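Long-range contacts in uncharacterized protein (Acinetobacter baumannii, PDB 4PUX), which is of unknown function but adopts a curled antiparallel beta-barrel of the DUF3237 family, related to the allene oxide cyclase barrels: residues A[13-18]-A[154-159]; A[42-47]-A[57-62]; A[76-81]-A[88-93]; A[96-101]-A[117-122]. All blocks are in the same frame, centred on the assembly; numbering follows the deposited sequence. Where two conformers were deposited one is given.

Contact 1: residues A[13-18]-A[154-159]; sequences EPLAKF and YDAYTL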
loop_
_atom_site.group_PDB
_atom_site.type_symbol
_atom_site.label_atom_id
_atom_site.label_comp_id
_atom_site.label_asym_id
_atom_site.label_seq_id
_atom_site.Cartn_x
_atom_site.Cartn_y
_atom_site.Cartn_z
ATOM N N GLU A 13 8.204 13.490 4.631
ATOM C CA GLU A 13 7.209 14.562 4.669
ATOM C C GLU A 13 5.825 13.922 4.485
ATOM O O GLU A 13 5.582 13.248 3.463
ATOM C CB GLU A 13 7.483 15.586 3.557
ATOM C CG GLU A 13 6.501 16.756 3.534
ATOM C CD GLU A 13 6.790 17.782 2.432
ATOM O OE1 GLU A 13 7.495 17.470 1.463
ATOM O OE2 GLU A 13 6.277 18.905 2.542
ATOM N N PRO A 14 4.908 14.101 5.465
ATOM C CA PRO A 14 3.540 13.537 5.240
ATOM C C PRO A 14 2.907 14.029 3.925
ATOM O O PRO A 14 3.002 15.223 3.593
ATOM C CB PRO A 14 2.743 14.042 6.458
ATOM C CG PRO A 14 3.815 14.290 7.505
ATOM C CD PRO A 14 5.015 14.766 6.775
ATOM N N LEU A 15 2.373 13.091 3.158
ATOM C CA LEU A 15 1.701 13.350 1.897
ATOM C C LEU A 15 0.168 13.344 2.071
ATOM O O LEU A 15 -0.523 14.359 1.841
ATOM C CB LEU A 15 2.151 12.324 0.822
ATOM C CG LEU A 15 1.472 12.537 -0.547
ATOM C CD1 LEU A 15 1.769 13.926 -1.146
ATOM C CD2 LEU A 15 1.905 11.442 -1.517
ATOM N N ALA A 16 -0.367 12.193 2.444
ATOM C CA ALA A 16 -1.799 12.024 2.739
ATOM C C ALA A 16 -2.070 10.716 3.431
ATOM O O ALA A 16 -1.279 9.764 3.318
ATOM C CB ALA A 16 -2.633 12.074 1.400
ATOM N N LYS A 17 -3.196 10.672 4.129
ATOM C CA LYS A 17 -3.755 9.430 4.686
ATOM C C LYS A 17 -4.730 8.840 3.674
ATOM O O LYS A 17 -5.662 9.504 3.240
ATOM C CB LYS A 17 -4.468 9.663 6.011
ATOM C CG LYS A 17 -5.093 8.361 6.589
ATOM C CD LYS A 17 -5.690 8.616 8.005
ATOM C CE LYS A 17 -6.010 7.324 8.746
ATOM N NZ LYS A 17 -5.836 7.492 10.229
ATOM N N PHE A 18 -4.451 7.611 3.261
ATOM C CA PHE A 18 -5.242 6.841 2.304
ATOM C C PHE A 18 -6.116 5.814 3.012
ATOM O O PHE A 18 -5.646 5.097 3.934
ATOM C CB PHE A 18 -4.331 6.084 1.314
ATOM C CG PHE A 18 -3.685 6.963 0.244
ATOM C CD1 PHE A 18 -2.662 7.869 0.567
ATOM C CD2 PHE A 18 -4.100 6.882 -1.092
ATOM C CE1 PHE A 18 -2.051 8.664 -0.414
ATOM C CE2 PHE A 18 -3.487 7.696 -2.081
ATOM C CZ PHE A 18 -2.484 8.600 -1.729
ATOM N N TYR A 154 -3.528 3.520 5.100
ATOM C CA TYR A 154 -2.091 3.798 5.199
ATOM C C TYR A 154 -1.748 5.268 5.191
ATOM O O TYR A 154 -2.488 6.100 4.636
ATOM C CB TYR A 154 -1.313 3.046 4.111
ATOM C CG TYR A 154 -1.512 3.455 2.630
ATOM C CD1 TYR A 154 -0.736 4.504 2.045
ATOM C CD2 TYR A 154 -2.348 2.740 1.803
ATOM C CE1 TYR A 154 -0.801 4.810 0.692
ATOM C CE2 TYR A 154 -2.440 3.029 0.459
ATOM C CZ TYR A 154 -1.656 4.058 -0.106
ATOM O OH TYR A 154 -1.772 4.328 -1.462
ATOM N N ASP A 155 -0.679 5.594 5.883
ATOM C CA ASP A 155 -0.095 6.932 5.885
ATOM C C ASP A 155 1.023 6.988 4.822
ATOM O O ASP A 155 1.973 6.189 4.872
ATOM C CB ASP A 155 0.512 7.256 7.258
ATOM C CG ASP A 155 -0.516 7.356 8.368
ATOM O OD1 ASP A 155 -1.685 7.709 8.110
ATOM O OD2 ASP A 155 -0.141 7.090 9.519
ATOM N N ALA A 156 0.855 7.851 3.840
ATOM C CA ALA A 156 1.838 8.086 2.783
ATOM C C ALA A 156 2.766 9.251 3.113
ATOM O O ALA A 156 2.309 10.279 3.649
ATOM C CB ALA A 156 1.144 8.351 1.473
ATOM N N TYR A 157 4.037 9.087 2.757
ATOM C CA TYR A 157 5.104 10.089 2.940
ATOM C C TYR A 157 5.951 10.192 1.673
ATOM O O TYR A 157 6.208 9.171 1.017
ATOM C CB TYR A 157 6.041 9.698 4.091
ATOM C CG TYR A 157 5.349 9.429 5.419
ATOM C CD1 TYR A 157 4.735 8.198 5.687
ATOM C CD2 TYR A 157 5.336 10.407 6.439
ATOM C CE1 TYR A 157 4.114 7.964 6.883
ATOM C CE2 TYR A 157 4.712 10.161 7.647
ATOM C CZ TYR A 157 4.120 8.946 7.872
ATOM O OH TYR A 157 3.521 8.696 9.087
ATOM N N THR A 158 6.437 11.408 1.366
ATOM C CA THR A 158 7.477 11.574 0.366
ATOM C C THR A 158 8.841 11.663 1.070
ATOM O O THR A 158 8.932 12.133 2.204
ATOM C CB THR A 158 7.244 12.772 -0.560
ATOM O OG1 THR A 158 7.130 13.973 0.215
ATOM C CG2 THR A 158 5.995 12.563 -1.413
ATOM N N LEU A 159 9.879 11.233 0.360
ATOM C CA LEU A 159 11.267 11.480 0.788
ATOM C C LEU A 159 11.695 12.863 0.302
ATOM O O LEU A 159 11.611 13.167 -0.900
ATOM C CB LEU A 159 12.224 10.425 0.235
ATOM C CG LEU A 159 12.295 9.115 0.996
ATOM C CD1 LEU A 159 11.002 8.331 0.977
ATOM C CD2 LEU A 159 13.429 8.258 0.458
HETATM O O HOH W 1 4.688 14.907 1.055
#
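Phe18 and Tyr154 lay their rings almost parallel, planes 5° apart, across the seam that closes the beta-barrel, where the strand near the N terminus pairs antiparallel with the last strand of the chain. The rings are displaced, with little overlap, their centroids 4.7 Å apart; it is Phe18 CB that sits over the middle of the tyrosine ring, 3.6 Å from its centroid, a CH-pi contact. In return Tyr154 OH reaches over one face of the phenylalanine near its rim. Tyr154 takes the sterically tight rotamer with CG between the backbone N and the carbonyl carbon (chi1 68°), which swings the ring back across the neighbouring strand. Its hydroxyl is hydrogen-bonded to Tyr79 OH. Beside this pair, Ala156 CB meets Phe18 CE1 at 3.7 Å on the same buried face.

The ladder is interrupted by a classic beta bulge: Leu15 and Ala16 both face Ala156, with Leu15 N donating to Ala156 O and Ala16 O accepting from Ala156 N. On the outward face, the aliphatic part of Lys17 passes Asp155, CG lying 3.8 Å from OD1, while the charged atoms stay apart. Near the other end, Glu13 and Thr158 extend alongside each other in the same direction. A water there donates to Glu13 O and lies 2.7 Å from Thr158 OG1.

Contact 2: residues A[42-47]-A[57-62]; sequences PITGGT and ILNNGA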
loop_
_atom_site.group_PDB
_atom_site.type_symbol
_atom_site.label_atom_id
_atom_site.label_comp_id
_atom_site.label_asym_id
_atom_site.label_seq_id
_atom_site.Cartn_x
_atom_site.Cartn_y
_atom_site.Cartn_z
ATOM N N PRO A 42 -9.633 -6.877 -5.994
ATOM C CA PRO A 42 -10.116 -5.615 -6.585
ATOM C C PRO A 42 -10.118 -4.413 -5.661
ATOM O O PRO A 42 -10.510 -4.510 -4.508
ATOM C CB PRO A 42 -11.534 -5.952 -7.051
ATOM C CG PRO A 42 -11.530 -7.395 -7.266
ATOM C CD PRO A 42 -10.683 -7.911 -6.093
ATOM N N ILE A 43 -9.664 -3.293 -6.217
ATOM C CA ILE A 43 -9.744 -1.989 -5.559
ATOM C C ILE A 43 -10.964 -1.242 -6.109
ATOM O O ILE A 43 -11.018 -0.920 -7.285
ATOM C CB ILE A 43 -8.435 -1.170 -5.760
ATOM C CG1 ILE A 43 -7.292 -1.883 -4.991
ATOM C CG2 ILE A 43 -8.646 0.320 -5.364
ATOM C CD1 ILE A 43 -5.920 -1.428 -5.400
ATOM N N THR A 44 -11.952 -0.976 -5.235
ATOM C CA THR A 44 -13.253 -0.478 -5.684
ATOM C C THR A 44 -13.491 1.001 -5.454
ATOM O O THR A 44 -14.439 1.592 -6.016
ATOM C CB THR A 44 -14.391 -1.325 -4.997
ATOM O OG1 THR A 44 -14.295 -1.212 -3.573
ATOM C CG2 THR A 44 -14.266 -2.801 -5.414
ATOM N N GLY A 45 -12.633 1.617 -4.647
ATOM C CA GLY A 45 -12.758 3.036 -4.315
ATOM C C GLY A 45 -11.945 3.369 -3.070
ATOM O O GLY A 45 -11.050 2.618 -2.678
ATOM N N GLY A 46 -12.263 4.513 -2.473
ATOM C CA GLY A 46 -11.613 4.990 -1.285
ATOM C C GLY A 46 -11.320 6.470 -1.351
ATOM O O GLY A 46 -11.885 7.179 -2.181
ATOM N N THR A 47 -10.538 6.949 -0.388
ATOM C CA THR A 47 -10.264 8.379 -0.235
ATOM C C THR A 47 -8.821 8.616 0.131
ATOM O O THR A 47 -8.102 7.688 0.604
ATOM C CB THR A 47 -11.140 9.019 0.887
ATOM O OG1 THR A 47 -10.862 8.386 2.136
ATOM C CG2 THR A 47 -12.624 8.935 0.531
ATOM N N ILE A 57 -10.361 7.620 -4.607
ATOM C CA ILE A 57 -9.877 6.516 -5.403
ATOM C C ILE A 57 -11.037 6.058 -6.266
ATOM O O ILE A 57 -12.134 5.839 -5.777
ATOM C CB ILE A 57 -9.330 5.369 -4.493
ATOM C CG1 ILE A 57 -8.118 5.868 -3.701
ATOM C CG2 ILE A 57 -8.992 4.097 -5.275
ATOM C CD1 ILE A 57 -7.753 4.993 -2.515
ATOM N N LEU A 58 -10.751 5.823 -7.543
ATOM C CA LEU A 58 -11.784 5.394 -8.502
ATOM C C LEU A 58 -11.968 3.855 -8.454
ATOM O O LEU A 58 -11.172 3.136 -7.823
ATOM C CB LEU A 58 -11.454 5.920 -9.920
ATOM C CG LEU A 58 -11.341 7.436 -10.018
ATOM C CD1 LEU A 58 -11.065 7.826 -11.480
ATOM C CD2 LEU A 58 -12.614 8.149 -9.522
ATOM N N ASN A 59 -12.997 3.341 -9.140
ATOM C CA ASN A 59 -13.224 1.909 -9.242
ATOM C C ASN A 59 -12.408 1.367 -10.433
ATOM O O ASN A 59 -12.871 1.321 -11.564
ATOM C CB ASN A 59 -14.727 1.614 -9.377
ATOM C CG ASN A 59 -15.037 0.133 -9.307
ATOM O OD1 ASN A 59 -14.143 -0.703 -9.213
ATOM N ND2 ASN A 59 -16.296 -0.192 -9.328
ATOM N N ASN A 60 -11.174 0.949 -10.136
ATOM C CA ASN A 60 -10.197 0.517 -11.131
ATOM C C ASN A 60 -9.042 -0.207 -10.428
ATOM O O ASN A 60 -8.550 0.234 -9.343
ATOM C CB ASN A 60 -9.610 1.716 -11.880
ATOM C CG ASN A 60 -8.427 1.328 -12.781
ATOM O OD1 ASN A 60 -8.570 0.703 -13.862
ATOM N ND2 ASN A 60 -7.280 1.679 -12.349
ATOM N N GLY A 61 -8.577 -1.259 -11.055
ATOM C CA GLY A 61 -7.387 -1.940 -10.606
ATOM C C GLY A 61 -7.558 -2.851 -9.444
ATOM O O GLY A 61 -8.684 -3.289 -9.105
ATOM N N ALA A 62 -6.416 -3.262 -8.886
ATOM C CA ALA A 62 -6.353 -4.360 -7.924
ATOM C C ALA A 62 -4.966 -4.464 -7.294
ATOM O O ALA A 62 -4.014 -3.794 -7.744
ATOM C CB ALA A 62 -6.674 -5.719 -8.639
HETATM O O HOH W 2 -11.439 -2.478 -9.564
#
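The flat amide of Asn59 lies against the backbone of Thr44: Asn59 CG is 3.6 Å from Thr44 O, and Asn59 OD1 is 3.6 Å from Thr44 CA. The amide is brought there by a CG anti to the backbone N (chi1 -173°). Asn59 CB also touches Thr44 O, at 3.4 Å. Two peptide carbonyls, Gly61 O and Gly46 O, are approached from outside their planes. Ile43 N donates to Gly61 O from well out of the carbonyl plane, and Ile57 N reaches Gly46 O at 2.9 Å from 65° out of it, although the N-H points almost straight at the oxygen (172°). These bonds tie the two arms of a beta hairpin, strands 36-49 and 54-67, where both arms are irregular. Between the bonded ends, Asn60 N makes only a weak bond to Ile43 O, and a water lies within hydrogen-bonding distance of both Ile43 O and Gly61 O. On the buried side the two isoleucines cross, CG2 of Ile43 meeting CG2 of Ile57 at 3.8 Å, while Ile43 CD1 extends to the carbonyl carbon of Ala62. Ile57 packs on the two glycines as well, its CD1 lying 4.0 Å from Gly46 C.

Contact 3: residues A[76-81]-A[88-93]; sequences DTRYLL and LIYLQT. With EDO (1,2-ethanediol), chain D.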
loop_
_atom_site.group_PDB
_atom_site.type_symbol
_atom_site.label_atom_id
_atom_site.label_comp_id
_atom_site.label_asym_id
_atom_site.label_seq_id
_atom_site.Cartn_x
_atom_site.Cartn_y
_atom_site.Cartn_z
ATOM N N ASP A 76 1.534 -5.920 -5.124
ATOM C CA ASP A 76 1.816 -5.361 -6.482
ATOM C C ASP A 76 0.512 -4.786 -7.061
ATOM O O ASP A 76 -0.360 -5.547 -7.497
ATOM C CB ASP A 76 2.415 -6.417 -7.411
ATOM C CG ASP A 76 2.973 -5.834 -8.705
ATOM O OD1 ASP A 76 2.222 -5.139 -9.421
ATOM O OD2 ASP A 76 4.148 -6.096 -8.992
ATOM N N THR A 77 0.325 -3.481 -6.928
ATOM C CA THR A 77 -0.930 -2.839 -7.276
ATOM C C THR A 77 -0.844 -1.907 -8.470
ATOM O O THR A 77 0.199 -1.295 -8.760
ATOM C CB THR A 77 -1.541 -2.003 -6.084
ATOM O OG1 THR A 77 -0.756 -0.823 -5.904
ATOM C CG2 THR A 77 -1.596 -2.817 -4.735
ATOM N N ARG A 78 -2.005 -1.717 -9.114
ATOM C CA ARG A 78 -2.264 -0.593 -10.062
ATOM C C ARG A 78 -3.654 -0.039 -9.728
ATOM O O ARG A 78 -4.603 -0.821 -9.680
ATOM C CB ARG A 78 -2.242 -1.055 -11.516
ATOM C CG ARG A 78 -0.914 -1.608 -11.951
ATOM C CD ARG A 78 -0.876 -1.973 -13.447
ATOM N NE ARG A 78 0.436 -2.532 -13.802
ATOM C CZ ARG A 78 0.782 -2.940 -15.029
ATOM N NH1 ARG A 78 -0.126 -2.949 -16.015
ATOM N NH2 ARG A 78 2.025 -3.380 -15.262
ATOM N N TYR A 79 -3.776 1.257 -9.466
ATOM C CA TYR A 79 -5.041 1.923 -9.262
ATOM C C TYR A 79 -4.989 3.385 -9.621
ATOM O O TYR A 79 -3.978 3.850 -10.219
ATOM C CB TYR A 79 -5.621 1.622 -7.886
ATOM C CG TYR A 79 -4.841 1.932 -6.611
ATOM C CD1 TYR A 79 -3.742 1.172 -6.220
ATOM C CD2 TYR A 79 -5.351 2.842 -5.680
ATOM C CE1 TYR A 79 -3.137 1.355 -4.978
ATOM C CE2 TYR A 79 -4.763 3.031 -4.452
ATOM C CZ TYR A 79 -3.700 2.259 -4.064
ATOM O OH TYR A 79 -3.174 2.408 -2.798
ATOM N N LEU A 80 -6.078 4.130 -9.358
ATOM C CA LEU A 80 -6.303 5.438 -10.005
ATOM C C LEU A 80 -6.938 6.453 -9.061
ATOM O O LEU A 80 -7.937 6.141 -8.410
ATOM C CB LEU A 80 -7.110 5.255 -11.281
ATOM C CG LEU A 80 -7.368 6.474 -12.143
ATOM C CD1 LEU A 80 -6.047 7.090 -12.644
ATOM C CD2 LEU A 80 -8.228 6.088 -13.341
ATOM N N LEU A 81 -6.270 7.591 -8.900
ATOM C CA LEU A 81 -6.703 8.685 -8.012
ATOM C C LEU A 81 -7.353 9.802 -8.822
ATOM O O LEU A 81 -6.853 10.150 -9.927
ATOM C CB LEU A 81 -5.512 9.260 -7.253
ATOM C CG LEU A 81 -4.529 8.267 -6.614
ATOM C CD1 LEU A 81 -3.442 8.995 -5.865
ATOM C CD2 LEU A 81 -5.269 7.263 -5.718
ATOM N N LEU A 88 -6.168 13.472 -12.601
ATOM C CA LEU A 88 -6.002 12.008 -12.539
ATOM C C LEU A 88 -4.552 11.640 -12.278
ATOM O O LEU A 88 -3.625 12.186 -12.947
ATOM C CB LEU A 88 -6.503 11.328 -13.809
ATOM C CG LEU A 88 -7.974 11.517 -14.108
ATOM C CD1 LEU A 88 -8.327 11.007 -15.520
ATOM C CD2 LEU A 88 -8.873 10.807 -13.049
ATOM N N ILE A 89 -4.343 10.718 -11.344
ATOM C CA ILE A 89 -3.016 10.237 -10.974
ATOM C C ILE A 89 -3.000 8.706 -10.907
ATOM O O ILE A 89 -3.742 8.118 -10.118
ATOM C CB ILE A 89 -2.505 10.814 -9.626
ATOM C CG1 ILE A 89 -2.711 12.352 -9.515
ATOM C CG2 ILE A 89 -1.066 10.332 -9.331
ATOM C CD1 ILE A 89 -2.435 12.918 -8.150
ATOM N N TYR A 90 -2.249 8.087 -11.795
ATOM C CA TYR A 90 -2.047 6.618 -11.839
ATOM C C TYR A 90 -1.035 6.221 -10.759
ATOM O O TYR A 90 0.066 6.793 -10.700
ATOM C CB TYR A 90 -1.572 6.214 -13.252
ATOM C CG TYR A 90 -0.940 4.838 -13.390
ATOM C CD1 TYR A 90 -1.485 3.698 -12.753
ATOM C CD2 TYR A 90 0.118 4.656 -14.280
ATOM C CE1 TYR A 90 -0.871 2.441 -12.889
ATOM C CE2 TYR A 90 0.727 3.409 -14.444
ATOM C CZ TYR A 90 0.176 2.290 -13.805
ATOM O OH TYR A 90 0.732 1.031 -13.905
ATOM N N LEU A 91 -1.456 5.346 -9.836
ATOM C CA LEU A 91 -0.637 4.923 -8.710
ATOM C C LEU A 91 -0.291 3.424 -8.839
ATOM O O LEU A 91 -1.194 2.580 -9.084
ATOM C CB LEU A 91 -1.412 5.211 -7.382
ATOM C CG LEU A 91 -0.734 4.764 -6.071
ATOM C CD1 LEU A 91 0.618 5.390 -5.892
ATOM C CD2 LEU A 91 -1.649 5.070 -4.868
ATOM N N GLN A 92 0.970 3.107 -8.539
ATOM C CA GLN A 92 1.490 1.735 -8.375
ATOM C C GLN A 92 2.110 1.635 -6.973
ATOM O O GLN A 92 2.931 2.476 -6.605
ATOM C CB GLN A 92 2.554 1.405 -9.423
ATOM C CG GLN A 92 2.037 1.408 -10.858
ATOM C CD GLN A 92 3.146 1.490 -11.885
ATOM O OE1 GLN A 92 3.539 2.608 -12.345
ATOM N NE2 GLN A 92 3.760 0.371 -12.140
ATOM N N THR A 93 1.727 0.607 -6.204
ATOM C CA THR A 93 2.389 0.327 -4.934
ATOM C C THR A 93 2.969 -1.102 -4.970
ATOM O O THR A 93 2.452 -2.009 -5.638
ATOM C CB THR A 93 1.469 0.509 -3.702
ATOM O OG1 THR A 93 0.506 -0.553 -3.656
ATOM C CG2 THR A 93 0.724 1.856 -3.742
HETATM C C1 EDO D . -0.892 -1.013 -0.900
HETATM O O1 EDO D . -1.153 -2.316 -0.947
HETATM C C2 EDO D . -1.746 -0.193 -1.844
HETATM O O2 EDO D . -3.137 -0.177 -1.592
HETATM O O HOH W 3 2.744 -2.102 -12.159
#
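Thr77 and Thr93 join hydroxyl to hydroxyl, OG1 to OG1 at 2.6 Å, and either may be the donor. Each holds OG1 between its backbone N and carbonyl carbon (chi1 72° in both), which turns the two oxygens toward one another. Next along this inner face, Leu91 CD2 lies over one face of the Tyr79 ring, 3.6 Å from CZ. Besides Tyr154, Tyr79 OH has an ethanediol oxygen, O2, as a hydrogen-bond partner at 2.9 Å. The backbone frame behind these groups is a beta hairpin, strands 73-83 and 88-99, with reciprocal bonds between Tyr79 and Leu91 and between Leu81 and Ile89. On the outer face, Arg78 CD passes Tyr90 OH at 3.4 Å, the guanidinium and ring planes standing 82° apart. One water accepts from Arg78 NE and from Gln92 NE2, the latter at 2.7 Å. Strand 54-67 pairs with the other edge of strand 73-83 through backbone bonds such as Arg78 with Ala62, while Phe126 packs on Ile89 and Leu91.

Contact 4: residues A[96-101]-A[117-122]; sequences YRHGSA and NYYFKI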
loop_
_atom_site.group_PDB
_atom_site.type_symbol
_atom_site.label_atom_id
_atom_site.label_comp_id
_atom_site.label_asym_id
_atom_site.label_seq_id
_atom_site.Cartn_x
_atom_site.Cartn_y
_atom_site.Cartn_z
ATOM N N TYR A 96 5.473 -5.399 1.198
ATOM C CA TYR A 96 5.397 -6.657 1.950
ATOM C C TYR A 96 4.447 -6.540 3.118
ATOM O O TYR A 96 4.394 -5.470 3.789
ATOM C CB TYR A 96 6.780 -7.064 2.525
ATOM C CG TYR A 96 7.885 -7.216 1.504
ATOM C CD1 TYR A 96 7.815 -8.220 0.525
ATOM C CD2 TYR A 96 8.994 -6.363 1.504
ATOM C CE1 TYR A 96 8.839 -8.379 -0.402
ATOM C CE2 TYR A 96 10.014 -6.488 0.564
ATOM C CZ TYR A 96 9.949 -7.510 -0.373
ATOM O OH TYR A 96 10.953 -7.659 -1.318
ATOM N N ARG A 97 3.740 -7.636 3.391
ATOM C CA ARG A 97 2.952 -7.794 4.631
ATOM C C ARG A 97 3.312 -9.137 5.265
ATOM O O ARG A 97 3.217 -10.169 4.597
ATOM C CB ARG A 97 1.464 -7.694 4.374
ATOM C CG ARG A 97 0.616 -7.799 5.671
ATOM C CD ARG A 97 -0.892 -7.508 5.423
ATOM N NE ARG A 97 -1.652 -7.476 6.685
ATOM C CZ ARG A 97 -2.387 -8.468 7.163
ATOM N NH1 ARG A 97 -2.526 -9.604 6.489
ATOM N NH2 ARG A 97 -3.018 -8.321 8.320
ATOM N N HIS A 98 3.703 -9.117 6.547
ATOM C CA HIS A 98 4.060 -10.348 7.252
ATOM C C HIS A 98 3.887 -10.123 8.745
ATOM O O HIS A 98 3.864 -8.970 9.204
ATOM C CB HIS A 98 5.471 -10.841 6.896
ATOM C CG HIS A 98 6.575 -9.884 7.260
ATOM N ND1 HIS A 98 7.051 -9.749 8.548
ATOM C CD2 HIS A 98 7.350 -9.081 6.495
ATOM C CE1 HIS A 98 8.044 -8.879 8.564
ATOM N NE2 HIS A 98 8.240 -8.452 7.333
ATOM N N GLY A 99 3.686 -11.206 9.505
ATOM C CA GLY A 99 3.630 -11.077 10.956
ATOM C C GLY A 99 4.844 -10.343 11.516
ATOM O O GLY A 99 5.969 -10.519 11.014
ATOM N N SER A 100 4.628 -9.493 12.522
ATOM C CA SER A 100 5.750 -8.804 13.172
ATOM C C SER A 100 6.646 -9.823 13.885
ATOM O O SER A 100 6.201 -10.920 14.260
ATOM C CB SER A 100 5.299 -7.764 14.182
ATOM O OG SER A 100 4.798 -8.346 15.353
ATOM N N ALA A 101 7.887 -9.450 14.096
ATOM C CA ALA A 101 8.853 -10.376 14.722
ATOM C C ALA A 101 8.352 -10.829 16.116
ATOM O O ALA A 101 8.466 -12.001 16.477
ATOM C CB ALA A 101 10.222 -9.708 14.814
ATOM N N ASN A 117 0.070 -8.413 15.437
ATOM C CA ASN A 117 0.627 -7.220 14.763
ATOM C C ASN A 117 1.398 -7.620 13.526
ATOM O O ASN A 117 1.999 -8.714 13.487
ATOM C CB ASN A 117 1.543 -6.432 15.711
ATOM C CG ASN A 117 0.802 -5.862 16.914
ATOM O OD1 ASN A 117 1.191 -6.086 18.070
ATOM N ND2 ASN A 117 -0.266 -5.121 16.653
ATOM N N TYR A 118 1.372 -6.745 12.515
ATOM C CA TYR A 118 1.978 -7.014 11.219
ATOM C C TYR A 118 2.904 -5.890 10.765
ATOM O O TYR A 118 2.660 -4.704 11.009
ATOM C CB TYR A 118 0.894 -7.190 10.130
ATOM C CG TYR A 118 0.017 -8.409 10.327
ATOM C CD1 TYR A 118 -1.037 -8.383 11.238
ATOM C CD2 TYR A 118 0.262 -9.600 9.623
ATOM C CE1 TYR A 118 -1.825 -9.510 11.461
ATOM C CE2 TYR A 118 -0.545 -10.749 9.819
ATOM C CZ TYR A 118 -1.578 -10.694 10.743
ATOM O OH TYR A 118 -2.392 -11.802 10.964
ATOM N N TYR A 119 3.959 -6.308 10.101
ATOM C CA TYR A 119 4.817 -5.452 9.282
ATOM C C TYR A 119 4.108 -5.292 7.921
ATOM O O TYR A 119 3.843 -6.299 7.266
ATOM C CB TYR A 119 6.157 -6.115 9.047
ATOM C CG TYR A 119 7.118 -5.228 8.268
ATOM C CD1 TYR A 119 7.146 -5.233 6.848
ATOM C CD2 TYR A 119 7.994 -4.369 8.933
ATOM C CE1 TYR A 119 8.026 -4.419 6.140
ATOM C CE2 TYR A 119 8.908 -3.560 8.229
ATOM C CZ TYR A 119 8.893 -3.568 6.818
ATOM O OH TYR A 119 9.786 -2.739 6.119
ATOM N N PHE A 120 3.723 -4.063 7.552
ATOM C CA PHE A 120 2.975 -3.813 6.295
ATOM C C PHE A 120 3.434 -2.440 5.802
ATOM O O PHE A 120 2.902 -1.399 6.212
ATOM C CB PHE A 120 1.473 -3.929 6.562
ATOM C CG PHE A 120 0.569 -3.844 5.340
ATOM C CD1 PHE A 120 1.055 -3.814 4.024
ATOM C CD2 PHE A 120 -0.818 -3.904 5.540
ATOM C CE1 PHE A 120 0.167 -3.764 2.948
ATOM C CE2 PHE A 120 -1.691 -3.832 4.470
ATOM C CZ PHE A 120 -1.192 -3.793 3.178
ATOM N N LYS A 121 4.397 -2.466 4.889
ATOM C CA LYS A 121 5.071 -1.279 4.349
ATOM C C LYS A 121 5.110 -1.366 2.830
ATOM O O LYS A 121 5.253 -2.453 2.256
ATOM C CB LYS A 121 6.501 -1.077 4.932
ATOM C CG LYS A 121 6.612 -1.110 6.468
ATOM C CD LYS A 121 5.826 -0.017 7.094
ATOM C CE LYS A 121 6.339 0.437 8.453
ATOM N NZ LYS A 121 5.719 -0.315 9.536
ATOM N N ILE A 122 4.971 -0.202 2.183
ATOM C CA ILE A 122 4.962 -0.112 0.736
ATOM C C ILE A 122 5.844 1.026 0.194
ATOM O O ILE A 122 6.121 2.014 0.900
ATOM C CB ILE A 122 3.510 0.080 0.188
ATOM C CG1 ILE A 122 2.836 1.329 0.797
ATOM C CG2 ILE A 122 2.675 -1.159 0.471
ATOM C CD1 ILE A 122 1.519 1.726 0.131
HETATM O O HOH W 4 -4.301 -11.238 8.448
#
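Arg97 reaches across to Phe120 and Tyr118, one strand over in an antiparallel pair. Its CB starts 3.9 Å from Phe120 CD1. With CG anti to the backbone N (chi1 -178°) and the chain extended as far as NE, CG passes along the same ring and CD settles over its face, 3.9 Å from the centroid, a CH-pi contact. NE stays close to Phe120 CD2, and there the turn at the end of the chain (chi4 -100°) sets the guanidinium steeply to that ring. CZ then lies 3.9 Å from the Tyr118 centroid with the planes 18° apart, a stacked cation-pi arrangement in which NH2 sits over the middle of the tyrosine. NH1 donates to a water at 3.1 Å, which has a weak link to Tyr118 OH.

On the opposite face of the sheet, Tyr119 CB lies over the His98 ring, 3.6 Å from its centroid, and the imidazole and phenol planes are nearly aligned but offset, with little overlap. His98 ND1 donates to Gly99 O at 2.8 Å, with the acceptor close to the imidazole plane, which helps fix the ring's rotation.

Just beyond Gly99 the strand gives way to helix 101-108: Ser100 is its N-cap, OG bonding Thr103 N, while strand 141-147 continues the sheet past Phe120 through a backbone bond to Ala145.

In the fold
All four contacts belong to one curled antiparallel sheet. Contact 1 joins its sequence-distant ends, and the other three pair strands lying between them in the chain. Contacts 2 and 3 are closest, centres 9 Å apart, sharing the 54-67/73-83 boundary: Leu58 N is 3.0 Å from Leu80 O. Contacts 2 and 4 lie on opposite sides of the chain's centre, nearest atoms about 10 Å apart. The barrel interior links contacts 1 and 3 through Tyr154 OH and Tyr79 OH, 2.7 Å apart; Ile122 CD1 of contact 4 approaches Thr93 CG2 at 4.0 Å. Ethanediol bound there, probably from the crystallisation liquor, may mark an internal pocket.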